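Local coordinates for legionella ubiquitin-specific protease A domain-containing protein (Legionella pneumophila subsp. pneumophila, PDB 5DGG) that is the central part of a Legionella ubiquitin-specific protease A family protein, of the CA peptidase clan, that probably cleaves ubiquitin from other proteins, at residues C137-S140 against H141-K145; I40-L43 against A44-F48; A149-G152 against S153-P156; P16-G20 against R21-M25; D98-V101 against L102-N106. All coordinates share one frame; numbering follows the deposited sequence. Where two conformers were deposited one is given.

Interaction 1: C137-S140 against H141-K145; sequences CAYS and HKKMK
The phenol ring of Y139 overlaps the aliphatic stem of K143, one helical turn further on, and the two side chains lie side by side pointing the same way. Y139 CE2 is 3.7 Å from K143 CD and 3.8 Å from K143 CG, an oblique approach of methylenes to the ring. K143 can follow the ring because its chain turns about the CB-CG and CG-CD bonds (chi2 -56°, chi3 -59°). Extended K142 crosses the tyrosine obliquely, its CD 4.1 Å from Y139 CE1. Long, flexible lysines suit these places: their stems are greasy enough to pack on an aromatic ring, yet each carries a charge beyond it. Below them runs the ordinary alpha-helical ladder, in which K143 N donates to Y139 O (2.8 Å) and M144 N to S140 O (2.9 Å). Two steps before the first of these, C137 O accepts the backbone N-H of H141 at 3.0 Å. It also meets the edge of the imidazole near the ring plane, H141 CD2 lying 3.0 Å from C137 O. The imidazole NE2 in turn bonds L14 O, and small S140 lets its OG bond both Y68 OH and T136 O. This is a largely buried part of helix 132-146, touching strand 54-60 and helices 8-14 and 156-165. Chemically, the contact sorts apolar from polar: the lysine stems meet the ring obliquely and F86 stacks on it, while Y139 OH and K143 NZ both turn to the carboxylate of E84, and K143 also pairs with E146, which would be expected to balance the buried lysine charge.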
loop_
_atom_site.group_PDB
_atom_site.type_symbol
_atom_site.label_atom_id
_atom_site.label_comp_id
_atom_site.label_asym_id
_atom_site.label_seq_id
_atom_site.Cartn_x
_atom_site.Cartn_y
_atom_site.Cartn_z
ATOM N N CYS A 137 -1.644 6.124 0.861
ATOM C CA CYS A 137 -3.051 6.000 0.515
ATOM C C CYS A 137 -3.299 6.407 -0.910
ATOM O O CYS A 137 -3.950 5.675 -1.713
ATOM C CB CYS A 137 -3.933 6.839 1.436
ATOM S SG CYS A 137 -4.256 6.065 3.017
ATOM N N ALA A 138 -2.712 7.544 -1.289
ATOM C CA ALA A 138 -2.909 8.049 -2.633
ATOM C C ALA A 138 -2.221 7.157 -3.659
ATOM O O ALA A 138 -2.759 6.889 -4.740
ATOM C CB ALA A 138 -2.409 9.469 -2.757
ATOM N N TYR A 139 -1.018 6.708 -3.346
ATOM C CA TYR A 139 -0.316 5.781 -4.253
ATOM C C TYR A 139 -1.090 4.452 -4.455
ATOM O O TYR A 139 -1.105 3.891 -5.586
ATOM C CB TYR A 139 1.144 5.591 -3.819
ATOM C CG TYR A 139 2.037 4.884 -4.841
ATOM C CD1 TYR A 139 2.631 5.578 -5.850
ATOM C CD2 TYR A 139 2.268 3.497 -4.765
ATOM C CE1 TYR A 139 3.401 4.962 -6.815
ATOM C CE2 TYR A 139 3.075 2.854 -5.696
ATOM C CZ TYR A 139 3.639 3.599 -6.732
ATOM O OH TYR A 139 4.445 3.041 -7.675
ATOM N N SER A 140 -1.726 3.982 -3.370
ATOM C CA SER A 140 -2.529 2.804 -3.418
ATOM C C SER A 140 -3.752 2.977 -4.364
ATOM O O SER A 140 -4.172 2.057 -5.086
ATOM C CB SER A 140 -2.963 2.407 -1.999
ATOM O OG SER A 140 -1.833 2.041 -1.204
ATOM N N HIS A 141 -4.377 4.136 -4.311
ATOM C CA HIS A 141 -5.404 4.486 -5.281
ATOM C C HIS A 141 -4.834 4.495 -6.719
ATOM O O HIS A 141 -5.438 3.963 -7.631
ATOM C CB HIS A 141 -6.024 5.824 -4.905
ATOM C CG HIS A 141 -6.997 5.732 -3.774
ATOM N ND1 HIS A 141 -8.309 5.358 -3.958
ATOM C CD2 HIS A 141 -6.840 5.889 -2.446
ATOM C CE1 HIS A 141 -8.926 5.322 -2.793
ATOM N NE2 HIS A 141 -8.058 5.642 -1.860
ATOM N N LYS A 142 -3.663 5.085 -6.916
ATOM C CA LYS A 142 -3.036 5.068 -8.210
ATOM C C LYS A 142 -2.837 3.635 -8.702
ATOM O O LYS A 142 -3.112 3.332 -9.888
ATOM C CB LYS A 142 -1.696 5.769 -8.146
ATOM C CG LYS A 142 -0.925 5.688 -9.461
ATOM C CD LYS A 142 0.469 6.279 -9.357
ATOM C CE LYS A 142 0.960 6.578 -10.777
ATOM N NZ LYS A 142 2.358 7.059 -10.778
ATOM N N LYS A 143 -2.371 2.749 -7.809
ATOM C CA LYS A 143 -2.212 1.348 -8.208
ATOM C C LYS A 143 -3.537 0.657 -8.535
ATOM O O LYS A 143 -3.615 -0.180 -9.441
ATOM C CB LYS A 143 -1.428 0.527 -7.164
ATOM C CG LYS A 143 -0.028 0.978 -6.904
ATOM C CD LYS A 143 0.913 1.066 -8.064
ATOM C CE LYS A 143 1.124 -0.217 -8.806
ATOM N NZ LYS A 143 2.348 -0.062 -9.684
ATOM N N MET A 144 -4.570 1.006 -7.786
ATOM C CA MET A 144 -5.890 0.495 -7.996
ATOM C C MET A 144 -6.325 0.740 -9.437
ATOM O O MET A 144 -6.751 -0.190 -10.152
ATOM C CB MET A 144 -6.848 1.165 -7.014
ATOM C CG MET A 144 -8.123 0.443 -6.812
ATOM S SD MET A 144 -7.933 -1.083 -5.841
ATOM C CE MET A 144 -9.640 -1.559 -6.059
ATOM N N LYS A 145 -6.144 1.975 -9.883
ATOM C CA LYS A 145 -6.404 2.345 -11.295
ATOM C C LYS A 145 -5.491 1.582 -12.260
ATOM O O LYS A 145 -5.977 0.965 -13.236
ATOM C CB LYS A 145 -6.208 3.867 -11.454
ATOM C CG LYS A 145 -6.504 4.423 -12.856
ATOM C CD LYS A 145 -6.169 5.913 -12.905
ATOM C CE LYS A 145 -6.682 6.570 -14.168
ATOM N NZ LYS A 145 -6.561 8.052 -14.049
#

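Interaction 2: I40-L43 against A44-F48; sequences IETL and ASDVF
Between I40 and V47 the backbone forms four successive i-to-i+4 bonds, from A44 N to I40 O (2.7 Å) through to V47 N, which meets L43 O at 2.8 Å; the helix is kinked within this part, at E41 and T42, whose N atoms lack bonds to the turn before. L43 and V47 make the apolar pair. With CG anti to the backbone N (chi1 170°), L43 brings CD1 to 4.1 Å from V47 CG2, and the same V47 methyl lies 3.2 Å from L43 O. Branched V47 serves two neighbours, since its other methyl, CG1, sits 3.8 Å above the centre of the F48 ring, where the chain leaves the helix. On a different side T42 and D46 run alongside each other, pointing the same way. Their ends, T42 OG1 and D46 OD2, are 4.1 Å apart, and a water stands by both: it donates to D46 OD2 over a short 2.5 Å and is only weakly held by T42 OG1. That link is doubtful on the threonine side, because T42 has two conformers. A44, with just a methyl, fits tightly over the turn, its CB close to I40 O. The helix is the connection of a beta-alpha-beta unit, joining strand 22-29 to strand 54-60. L43 and V47 pack on I55, L43 also meets M25 and L104 of helix 98-108, D46 rests against V23 and M25, and the carbonyls of D46 and V47 receive K71 NZ at the helix end.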
loop_
_atom_site.group_PDB
_atom_site.type_symbol
_atom_site.label_atom_id
_atom_site.label_comp_id
_atom_site.label_asym_id
_atom_site.label_seq_id
_atom_site.Cartn_x
_atom_site.Cartn_y
_atom_site.Cartn_z
ATOM N N ILE A 40 -1.425 -14.478 8.076
ATOM C CA ILE A 40 -0.817 -15.473 7.182
ATOM C C ILE A 40 -1.919 -16.234 6.457
ATOM O O ILE A 40 -1.826 -16.459 5.251
ATOM C CB ILE A 40 0.070 -16.500 7.926
ATOM C CG1 ILE A 40 1.265 -15.844 8.560
ATOM C CG2 ILE A 40 0.576 -17.608 6.991
ATOM C CD1 ILE A 40 2.113 -15.056 7.625
ATOM N N GLU A 41 -2.985 -16.600 7.171
ATOM C CA GLU A 41 -3.966 -17.491 6.576
ATOM C C GLU A 41 -4.788 -16.772 5.508
ATOM O O GLU A 41 -5.049 -17.310 4.416
ATOM C CB GLU A 41 -4.811 -18.174 7.651
ATOM C CG GLU A 41 -4.015 -19.313 8.335
ATOM C CD GLU A 41 -4.839 -20.174 9.267
ATOM O OE1 GLU A 41 -5.145 -19.670 10.349
ATOM O OE2 GLU A 41 -5.156 -21.359 8.949
ATOM N N THR A 42 -5.148 -15.546 5.807
ATOM C CA THR A 42 -5.854 -14.717 4.837
ATOM C C THR A 42 -4.958 -14.394 3.640
ATOM O O THR A 42 -5.386 -14.523 2.493
ATOM C CB THR A 42 -6.474 -13.449 5.459
ATOM O OG1 THR A 42 -7.210 -12.747 4.458
ATOM C CG2 THR A 42 -5.431 -12.503 6.010
ATOM N N LEU A 43 -3.715 -14.059 3.885
ATOM C CA LEU A 43 -2.839 -13.692 2.790
ATOM C C LEU A 43 -2.510 -14.958 1.949
ATOM O O LEU A 43 -2.526 -14.923 0.702
ATOM C CB LEU A 43 -1.602 -12.966 3.345
ATOM C CG LEU A 43 -0.466 -12.705 2.366
ATOM C CD1 LEU A 43 -0.883 -11.713 1.311
ATOM C CD2 LEU A 43 0.769 -12.206 3.106
ATOM N N ALA A 44 -2.311 -16.099 2.607
ATOM C CA ALA A 44 -2.015 -17.334 1.877
ATOM C C ALA A 44 -3.227 -17.718 1.028
ATOM O O ALA A 44 -3.110 -18.041 -0.168
ATOM C CB ALA A 44 -1.656 -18.449 2.834
ATOM N N SER A 45 -4.411 -17.606 1.611
ATOM C CA SER A 45 -5.596 -17.920 0.854
ATOM C C SER A 45 -5.710 -17.097 -0.445
ATOM O O SER A 45 -6.056 -17.629 -1.488
ATOM C CB SER A 45 -6.825 -17.721 1.701
ATOM O OG SER A 45 -7.919 -17.877 0.855
ATOM N N ASP A 46 -5.415 -15.807 -0.369
ATOM C CA ASP A 46 -5.450 -14.905 -1.525
ATOM C C ASP A 46 -4.294 -15.174 -2.491
ATOM O O ASP A 46 -4.493 -15.196 -3.703
ATOM C CB ASP A 46 -5.382 -13.463 -1.041
ATOM C CG ASP A 46 -6.643 -13.027 -0.323
ATOM O OD1 ASP A 46 -7.717 -13.633 -0.536
ATOM O OD2 ASP A 46 -6.545 -12.056 0.426
ATOM N N VAL A 47 -3.098 -15.414 -1.959
ATOM C CA VAL A 47 -1.963 -15.758 -2.784
ATOM C C VAL A 47 -2.270 -16.926 -3.692
ATOM O O VAL A 47 -1.899 -16.895 -4.847
ATOM C CB VAL A 47 -0.708 -15.996 -1.953
ATOM C CG1 VAL A 47 0.348 -16.748 -2.738
ATOM C CG2 VAL A 47 -0.176 -14.645 -1.506
ATOM N N PHE A 48 -2.972 -17.922 -3.166
ATOM C CA PHE A 48 -3.200 -19.146 -3.882
ATOM C C PHE A 48 -4.595 -19.232 -4.467
ATOM O O PHE A 48 -5.007 -20.298 -4.954
ATOM C CB PHE A 48 -2.839 -20.372 -2.999
ATOM C CG PHE A 48 -1.381 -20.475 -2.711
ATOM C CD1 PHE A 48 -0.491 -20.794 -3.715
ATOM C CD2 PHE A 48 -0.873 -20.197 -1.428
ATOM C CE1 PHE A 48 0.840 -20.851 -3.446
ATOM C CE2 PHE A 48 0.477 -20.250 -1.167
ATOM C CZ PHE A 48 1.335 -20.607 -2.177
HETATM O O HOH W 1 -8.526 -11.256 1.637
#

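Interaction 3: A149-G152 against S153-P156; sequences APEG and SYNP
P150 O is gripped twice by S153, firmly by its backbone N at 2.8 Å (N-H...O angle 162°) and weakly by its hydroxyl OG at 3.4 Å. The bond from N closes a beta turn with E151 and G152 at its corners, reversing the chain between helices 132-146 and 156-165. Serine suits the closing position because its OG, beside its own backbone N (chi1 -57°), can add to the main-chain bond; the same torsion lays OG against the proline ring, 3.2 Å from P150 CG. Proline, for its part, stiffens the entry to the turn. Next along, Y154 folds back over the turn. Its CG lies between the backbone N and the carbonyl carbon (chi1 57°), the crowded position, and this swings the ring under the backbone of the first half. E151 O stands over the centre of one face, 4.1 Å above the plane, whereas A149 O meets the ring edge in plane, 3.5 Å from Y154 CE2. A149 CB packs against two residues of the second half, 4.1 Å from S153 CB and 4.2 Å from Y154 CD2. The ring also touches K145 of helix 132-146, and H141 lies against the start of the same side chain. Just beyond, N155 is the N-cap of helix 156-165, its OD1 taking L158 N and its ND2 binding E179. With two carbonyls meeting the tyrosine in different ways, the edge contact is probably the favourable one, as the slightly positive ring C-H faces oxygen, while the oxygen over the pi cloud gains little electrostatically.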
loop_
_atom_site.group_PDB
_atom_site.type_symbol
_atom_site.label_atom_id
_atom_site.label_comp_id
_atom_site.label_asym_id
_atom_site.label_seq_id
_atom_site.Cartn_x
_atom_site.Cartn_y
_atom_site.Cartn_z
ATOM N N ALA A 149 -8.876 -1.382 -11.963
ATOM C CA ALA A 149 -10.093 -1.296 -11.169
ATOM C C ALA A 149 -11.066 -0.374 -11.899
ATOM O O ALA A 149 -10.644 0.488 -12.660
ATOM C CB ALA A 149 -9.795 -0.727 -9.788
ATOM N N PRO A 150 -12.355 -0.531 -11.639
ATOM C CA PRO A 150 -13.341 0.303 -12.318
ATOM C C PRO A 150 -13.415 1.678 -11.701
ATOM O O PRO A 150 -13.189 1.830 -10.516
ATOM C CB PRO A 150 -14.661 -0.446 -12.107
ATOM C CG PRO A 150 -14.445 -1.292 -10.902
ATOM C CD PRO A 150 -12.968 -1.550 -10.765
ATOM N N GLU A 151 -13.766 2.647 -12.533
ATOM C CA GLU A 151 -13.850 4.062 -12.171
ATOM C C GLU A 151 -14.342 4.437 -10.752
ATOM O O GLU A 151 -13.788 5.360 -10.131
ATOM C CB GLU A 151 -14.722 4.778 -13.212
ATOM C CG GLU A 151 -14.242 6.179 -13.550
ATOM C CD GLU A 151 -14.831 6.679 -14.852
ATOM O OE1 GLU A 151 -16.079 6.805 -14.936
ATOM O OE2 GLU A 151 -14.036 6.933 -15.788
ATOM N N GLY A 152 -15.364 3.760 -10.237
ATOM C CA GLY A 152 -15.835 4.056 -8.879
ATOM C C GLY A 152 -15.000 3.518 -7.711
ATOM O O GLY A 152 -15.266 3.843 -6.558
ATOM N N SER A 153 -13.993 2.689 -7.985
ATOM C CA SER A 153 -13.297 1.930 -6.931
ATOM C C SER A 153 -12.006 2.593 -6.478
ATOM O O SER A 153 -11.295 2.061 -5.607
ATOM C CB SER A 153 -12.930 0.538 -7.451
ATOM O OG SER A 153 -14.077 -0.140 -7.900
ATOM N N TYR A 154 -11.668 3.704 -7.105
ATOM C CA TYR A 154 -10.505 4.482 -6.708
ATOM C C TYR A 154 -10.873 5.963 -6.757
ATOM O O TYR A 154 -11.900 6.326 -7.360
ATOM C CB TYR A 154 -9.327 4.216 -7.633
ATOM C CG TYR A 154 -9.557 4.480 -9.112
ATOM C CD1 TYR A 154 -9.457 5.774 -9.636
ATOM C CD2 TYR A 154 -9.858 3.448 -9.989
ATOM C CE1 TYR A 154 -9.659 6.016 -10.973
ATOM C CE2 TYR A 154 -10.052 3.679 -11.347
ATOM C CZ TYR A 154 -9.957 4.968 -11.837
ATOM O OH TYR A 154 -10.136 5.265 -13.171
ATOM N N ASN A 155 -10.004 6.798 -6.185
ATOM C CA ASN A 155 -10.317 8.168 -5.852
ATOM C C ASN A 155 -9.448 9.040 -6.729
ATOM O O ASN A 155 -8.292 9.282 -6.410
ATOM C CB ASN A 155 -10.027 8.445 -4.381
ATOM C CG ASN A 155 -10.468 9.830 -3.946
ATOM O OD1 ASN A 155 -10.228 10.827 -4.628
ATOM N ND2 ASN A 155 -11.109 9.893 -2.801
ATOM N N PRO A 156 -10.005 9.535 -7.843
ATOM C CA PRO A 156 -9.173 10.251 -8.812
ATOM C C PRO A 156 -8.564 11.516 -8.240
ATOM O O PRO A 156 -7.481 11.924 -8.653
ATOM C CB PRO A 156 -10.153 10.600 -9.944
ATOM C CG PRO A 156 -11.352 9.762 -9.727
ATOM C CD PRO A 156 -11.408 9.419 -8.270
#

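Interaction 4: P16-G20 against R21-M25; sequences PKSQG and RIVVM
V24, S18 and G20 carry this contact, one at each level of a reversal of the chain. V24 points toward the incoming segment 16-20: its CG1, anti to the backbone N, comes to 3.2 Å from P16 O, and CG2 leans toward the proline ring, 4.4 Å from P16 CG. A beta-branched valine suits the spot because its two methyls can meet backbone and ring together while favouring extended backbone. S18 works by its hydroxyl. Held beside the serine's own backbone N (chi1 -57°), OG accepts the N-H of V24 at 2.9 Å in a nearly straight bond (171°), standing in for a main-chain carbonyl. A water completes the rung by accepting from S18 N and donating to V24 O at 2.8 Å. Nearer the bend the backbones pair directly, as in a tight beta hairpin: Q19 N donates to I22 O (2.9 Å) and I22 N to Q19 O (3.1 Å). Q19 and I22 are thus a single antiparallel hydrogen-bonded bridge, closed by a type II' turn through G20 and R21. G20 has positive phi, for which glycine is the natural choice. The turn delivers the chain into strand 22-29, an outer strand of the mixed sheet, where R21 and V23 bond to H53, Y54 and M56. P16 meanwhile packs on S140, H141 and M144 of helix 132-146, and I22 reaches M144, F147 and A149. Beside the serine, V23 CG1 lies 3.8 Å from S18 OG.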
loop_
_atom_site.group_PDB
_atom_site.type_symbol
_atom_site.label_atom_id
_atom_site.label_comp_id
_atom_site.label_asym_id
_atom_site.label_seq_id
_atom_site.Cartn_x
_atom_site.Cartn_y
_atom_site.Cartn_z
ATOM N N PRO A 16 -8.083 2.331 -0.722
ATOM C CA PRO A 16 -9.039 1.646 -1.622
ATOM C C PRO A 16 -9.463 0.329 -0.977
ATOM O O PRO A 16 -8.771 -0.164 -0.078
ATOM C CB PRO A 16 -8.217 1.360 -2.889
ATOM C CG PRO A 16 -6.789 1.491 -2.481
ATOM C CD PRO A 16 -6.719 2.392 -1.280
ATOM N N LYS A 17 -10.600 -0.188 -1.406
ATOM C CA LYS A 17 -11.181 -1.398 -0.863
ATOM C C LYS A 17 -11.029 -2.479 -1.906
ATOM O O LYS A 17 -11.016 -2.173 -3.101
ATOM C CB LYS A 17 -12.693 -1.216 -0.603
ATOM C CG LYS A 17 -13.075 -0.050 0.292
ATOM C CD LYS A 17 -12.566 -0.249 1.698
ATOM C CE LYS A 17 -12.177 1.083 2.352
ATOM N NZ LYS A 17 -11.065 0.866 3.334
ATOM N N SER A 18 -10.968 -3.730 -1.461
ATOM C CA SER A 18 -10.915 -4.865 -2.339
ATOM C C SER A 18 -12.053 -4.813 -3.310
ATOM O O SER A 18 -13.187 -4.466 -2.945
ATOM C CB SER A 18 -11.025 -6.179 -1.575
ATOM O OG SER A 18 -10.010 -6.258 -0.598
ATOM N N GLN A 19 -11.769 -5.179 -4.548
ATOM C CA GLN A 19 -12.826 -5.365 -5.519
ATOM C C GLN A 19 -12.362 -6.347 -6.596
ATOM O O GLN A 19 -11.343 -6.145 -7.223
ATOM C CB GLN A 19 -13.308 -4.033 -6.126
ATOM C CG GLN A 19 -14.841 -3.943 -6.386
ATOM C CD GLN A 19 -15.758 -3.781 -5.105
ATOM O OE1 GLN A 19 -15.711 -2.761 -4.406
ATOM N NE2 GLN A 19 -16.574 -4.794 -4.815
ATOM N N GLY A 20 -13.104 -7.429 -6.737
ATOM C CA GLY A 20 -12.834 -8.433 -7.739
ATOM C C GLY A 20 -11.431 -8.982 -7.566
ATOM O O GLY A 20 -11.026 -9.352 -6.458
ATOM N N ARG A 21 -10.656 -8.940 -8.641
ATOM C CA ARG A 21 -9.330 -9.586 -8.647
ATOM C C ARG A 21 -8.250 -8.798 -7.859
ATOM O O ARG A 21 -7.104 -9.201 -7.792
ATOM C CB ARG A 21 -8.904 -9.832 -10.083
ATOM C CG ARG A 21 -8.793 -8.605 -10.952
ATOM C CD ARG A 21 -8.999 -8.986 -12.441
ATOM N NE ARG A 21 -8.050 -10.010 -12.871
ATOM C CZ ARG A 21 -6.868 -9.780 -13.478
ATOM N NH1 ARG A 21 -6.469 -8.554 -13.819
ATOM N NH2 ARG A 21 -6.096 -10.803 -13.792
ATOM N N ILE A 22 -8.623 -7.677 -7.276
ATOM C CA ILE A 22 -7.706 -6.867 -6.485
ATOM C C ILE A 22 -8.103 -6.961 -5.034
ATOM O O ILE A 22 -9.245 -6.558 -4.652
ATOM C CB ILE A 22 -7.731 -5.388 -6.906
ATOM C CG1 ILE A 22 -7.381 -5.228 -8.379
ATOM C CG2 ILE A 22 -6.798 -4.535 -6.031
ATOM C CD1 ILE A 22 -7.791 -3.906 -8.989
ATOM N N VAL A 23 -7.206 -7.471 -4.210
ATOM C CA VAL A 23 -7.430 -7.447 -2.772
ATOM C C VAL A 23 -6.624 -6.358 -2.108
ATOM O O VAL A 23 -5.440 -6.218 -2.379
ATOM C CB VAL A 23 -7.069 -8.783 -2.145
ATOM C CG1 VAL A 23 -7.072 -8.741 -0.613
ATOM C CG2 VAL A 23 -8.009 -9.858 -2.677
ATOM N N VAL A 24 -7.248 -5.631 -1.175
ATOM C CA VAL A 24 -6.563 -4.665 -0.374
ATOM C C VAL A 24 -6.682 -5.163 1.054
ATOM O O VAL A 24 -7.782 -5.250 1.616
ATOM C CB VAL A 24 -7.130 -3.227 -0.531
ATOM C CG1 VAL A 24 -6.312 -2.227 0.324
ATOM C CG2 VAL A 24 -7.161 -2.827 -1.987
ATOM N N MET A 25 -5.561 -5.552 1.627
ATOM C CA MET A 25 -5.551 -6.064 2.994
ATOM C C MET A 25 -5.582 -4.934 4.010
ATOM O O MET A 25 -5.255 -3.801 3.695
ATOM C CB MET A 25 -4.301 -6.860 3.270
ATOM C CG MET A 25 -3.895 -7.726 2.134
ATOM S SD MET A 25 -3.253 -9.289 2.637
ATOM C CE MET A 25 -4.924 -9.922 2.782
HETATM O O HOH W 2 -10.194 -3.891 1.624
#

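Interaction 5: D98-V101 against L102-N106; sequences DDYV and LDLLN
L105 lies alongside V101, one turn earlier in helix 98-108, the crossover helix of the beta-alpha-beta unit that joins parallel strands 81-86 and 115-120. Starting at the backbone, L105 CB is 3.5 Å from V101 O, and CG follows at 3.4 Å from the same oxygen, because it stands beside the backbone N and anti to the carbonyl carbon (chi1 -70°). At the tip, CD1 goes on to V101 CG1 at 4.1 Å, so the two side chains run together, pointing the same way. Beneath them L105 N donates to V101 O in a nearly straight bond (2.8 Å, 174°). Valine and leucine suit this face, which is turned to the sheet: V101 rests on L83 and L85, and L105 on V115. L102, next to V101 in the chain, does likewise, touching V115 and I117 while its CG lies 3.3 Å from D98 O, the acceptor of its own N-H. A further apolar pair is Y100 with L104, where the ring meets the leucine methyl CD2 obliquely; both residues reach L28, and L104 also meets I40 of helix 33-47. The acids belong at other positions. D98, at the start of the helix, binds H119 NE2 through OD1, and D99 and D103 lie on the exposed side, their carboxylates near each other, like charges that would be expected to repel mildly. D103 N donates to D99 O, yet D103 OD1 also sits 2.9 Å from that oxygen, two acceptors close together with no bond between them.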
loop_
_atom_site.group_PDB
_atom_site.type_symbol
_atom_site.label_atom_id
_atom_site.label_comp_id
_atom_site.label_asym_id
_atom_site.label_seq_id
_atom_site.Cartn_x
_atom_site.Cartn_y
_atom_site.Cartn_z
ATOM N N ASP A 98 12.251 -5.475 2.725
ATOM C CA ASP A 98 12.603 -6.651 1.907
ATOM C C ASP A 98 12.474 -7.937 2.709
ATOM O O ASP A 98 11.759 -8.860 2.316
ATOM C CB ASP A 98 14.019 -6.567 1.329
ATOM C CG ASP A 98 14.178 -5.504 0.253
ATOM O OD1 ASP A 98 13.187 -4.840 -0.153
ATOM O OD2 ASP A 98 15.333 -5.254 -0.179
ATOM N N ASP A 99 13.117 -7.985 3.875
ATOM C CA ASP A 99 13.143 -9.207 4.685
ATOM C C ASP A 99 11.794 -9.521 5.248
ATOM O O ASP A 99 11.407 -10.671 5.282
ATOM C CB ASP A 99 14.086 -9.041 5.875
ATOM C CG ASP A 99 15.530 -9.201 5.486
ATOM O OD1 ASP A 99 15.837 -10.131 4.693
ATOM O OD2 ASP A 99 16.355 -8.387 5.965
ATOM N N TYR A 100 11.120 -8.462 5.692
ATOM C CA TYR A 100 9.810 -8.539 6.297
ATOM C C TYR A 100 8.831 -9.172 5.360
ATOM O O TYR A 100 8.129 -10.124 5.738
ATOM C CB TYR A 100 9.305 -7.146 6.716
ATOM C CG TYR A 100 7.943 -7.152 7.379
ATOM C CD1 TYR A 100 7.794 -7.629 8.689
ATOM C CD2 TYR A 100 6.810 -6.699 6.724
ATOM C CE1 TYR A 100 6.551 -7.631 9.300
ATOM C CE2 TYR A 100 5.567 -6.710 7.325
ATOM C CZ TYR A 100 5.461 -7.170 8.636
ATOM O OH TYR A 100 4.263 -7.223 9.274
ATOM N N VAL A 101 8.763 -8.669 4.129
ATOM C CA VAL A 101 7.783 -9.174 3.200
ATOM C C VAL A 101 8.144 -10.559 2.655
ATOM O O VAL A 101 7.248 -11.399 2.460
ATOM C CB VAL A 101 7.555 -8.211 1.999
ATOM C CG1 VAL A 101 6.473 -8.787 1.116
ATOM C CG2 VAL A 101 7.088 -6.869 2.519
ATOM N N LEU A 102 9.425 -10.768 2.367
ATOM C CA LEU A 102 9.881 -12.061 1.955
ATOM C C LEU A 102 9.562 -13.132 3.023
ATOM O O LEU A 102 9.104 -14.214 2.697
ATOM C CB LEU A 102 11.381 -12.050 1.679
ATOM C CG LEU A 102 11.816 -11.465 0.347
ATOM C CD1 LEU A 102 13.348 -11.460 0.264
ATOM C CD2 LEU A 102 11.206 -12.253 -0.816
ATOM N N ASP A 103 9.752 -12.800 4.282
ATOM C CA ASP A 103 9.406 -13.740 5.360
ATOM C C ASP A 103 7.911 -13.963 5.467
ATOM O O ASP A 103 7.469 -15.076 5.687
ATOM C CB ASP A 103 9.980 -13.290 6.685
ATOM C CG ASP A 103 11.475 -13.426 6.733
ATOM O OD1 ASP A 103 12.125 -13.457 5.663
ATOM O OD2 ASP A 103 12.038 -13.469 7.851
ATOM N N LEU A 104 7.125 -12.927 5.251
ATOM C CA LEU A 104 5.675 -13.062 5.225
ATOM C C LEU A 104 5.240 -13.973 4.101
ATOM O O LEU A 104 4.450 -14.910 4.301
ATOM C CB LEU A 104 5.083 -11.687 5.073
ATOM C CG LEU A 104 3.605 -11.406 5.115
ATOM C CD1 LEU A 104 2.973 -12.098 6.298
ATOM C CD2 LEU A 104 3.479 -9.915 5.238
ATOM N N LEU A 105 5.760 -13.727 2.907
ATOM C CA LEU A 105 5.489 -14.610 1.800
ATOM C C LEU A 105 5.999 -16.063 2.063
ATOM O O LEU A 105 5.283 -17.032 1.776
ATOM C CB LEU A 105 6.039 -14.043 0.512
ATOM C CG LEU A 105 5.251 -12.803 0.044
ATOM C CD1 LEU A 105 5.957 -12.219 -1.144
ATOM C CD2 LEU A 105 3.811 -13.105 -0.340
ATOM N N ASN A 106 7.201 -16.228 2.580
ATOM C CA ASN A 106 7.642 -17.575 2.927
ATOM C C ASN A 106 6.711 -18.260 3.925
ATOM O O ASN A 106 6.395 -19.417 3.754
ATOM C CB ASN A 106 9.073 -17.609 3.433
ATOM C CG ASN A 106 9.629 -19.013 3.431
ATOM O OD1 ASN A 106 9.974 -19.551 2.374
ATOM N ND2 ASN A 106 9.684 -19.635 4.605
#

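Overall arrangement
The five contacts lie in series along the chain; each is local to one continuous stretch, so none nests in or crosses another. Interaction 4 (16-25) comes first, closing the turn into edge strand 22-29, and interaction 2 (40-48) follows on the helix leading to strand 54-60. Interaction 5 (98-106) stands on the next crossover helix and meets interaction 2 through I40, L43 and L104. Later, interaction 1 (137-145) lies, largely buried, on helix 132-146, and interaction 3 (149-156) closes the loop after it. Interactions 1, 3 and 4 touch one another, while strand residues M25 and V23 of interaction 4 reach interaction 2. Interactions 3 and 5 lie farthest apart, centres about 29 Å.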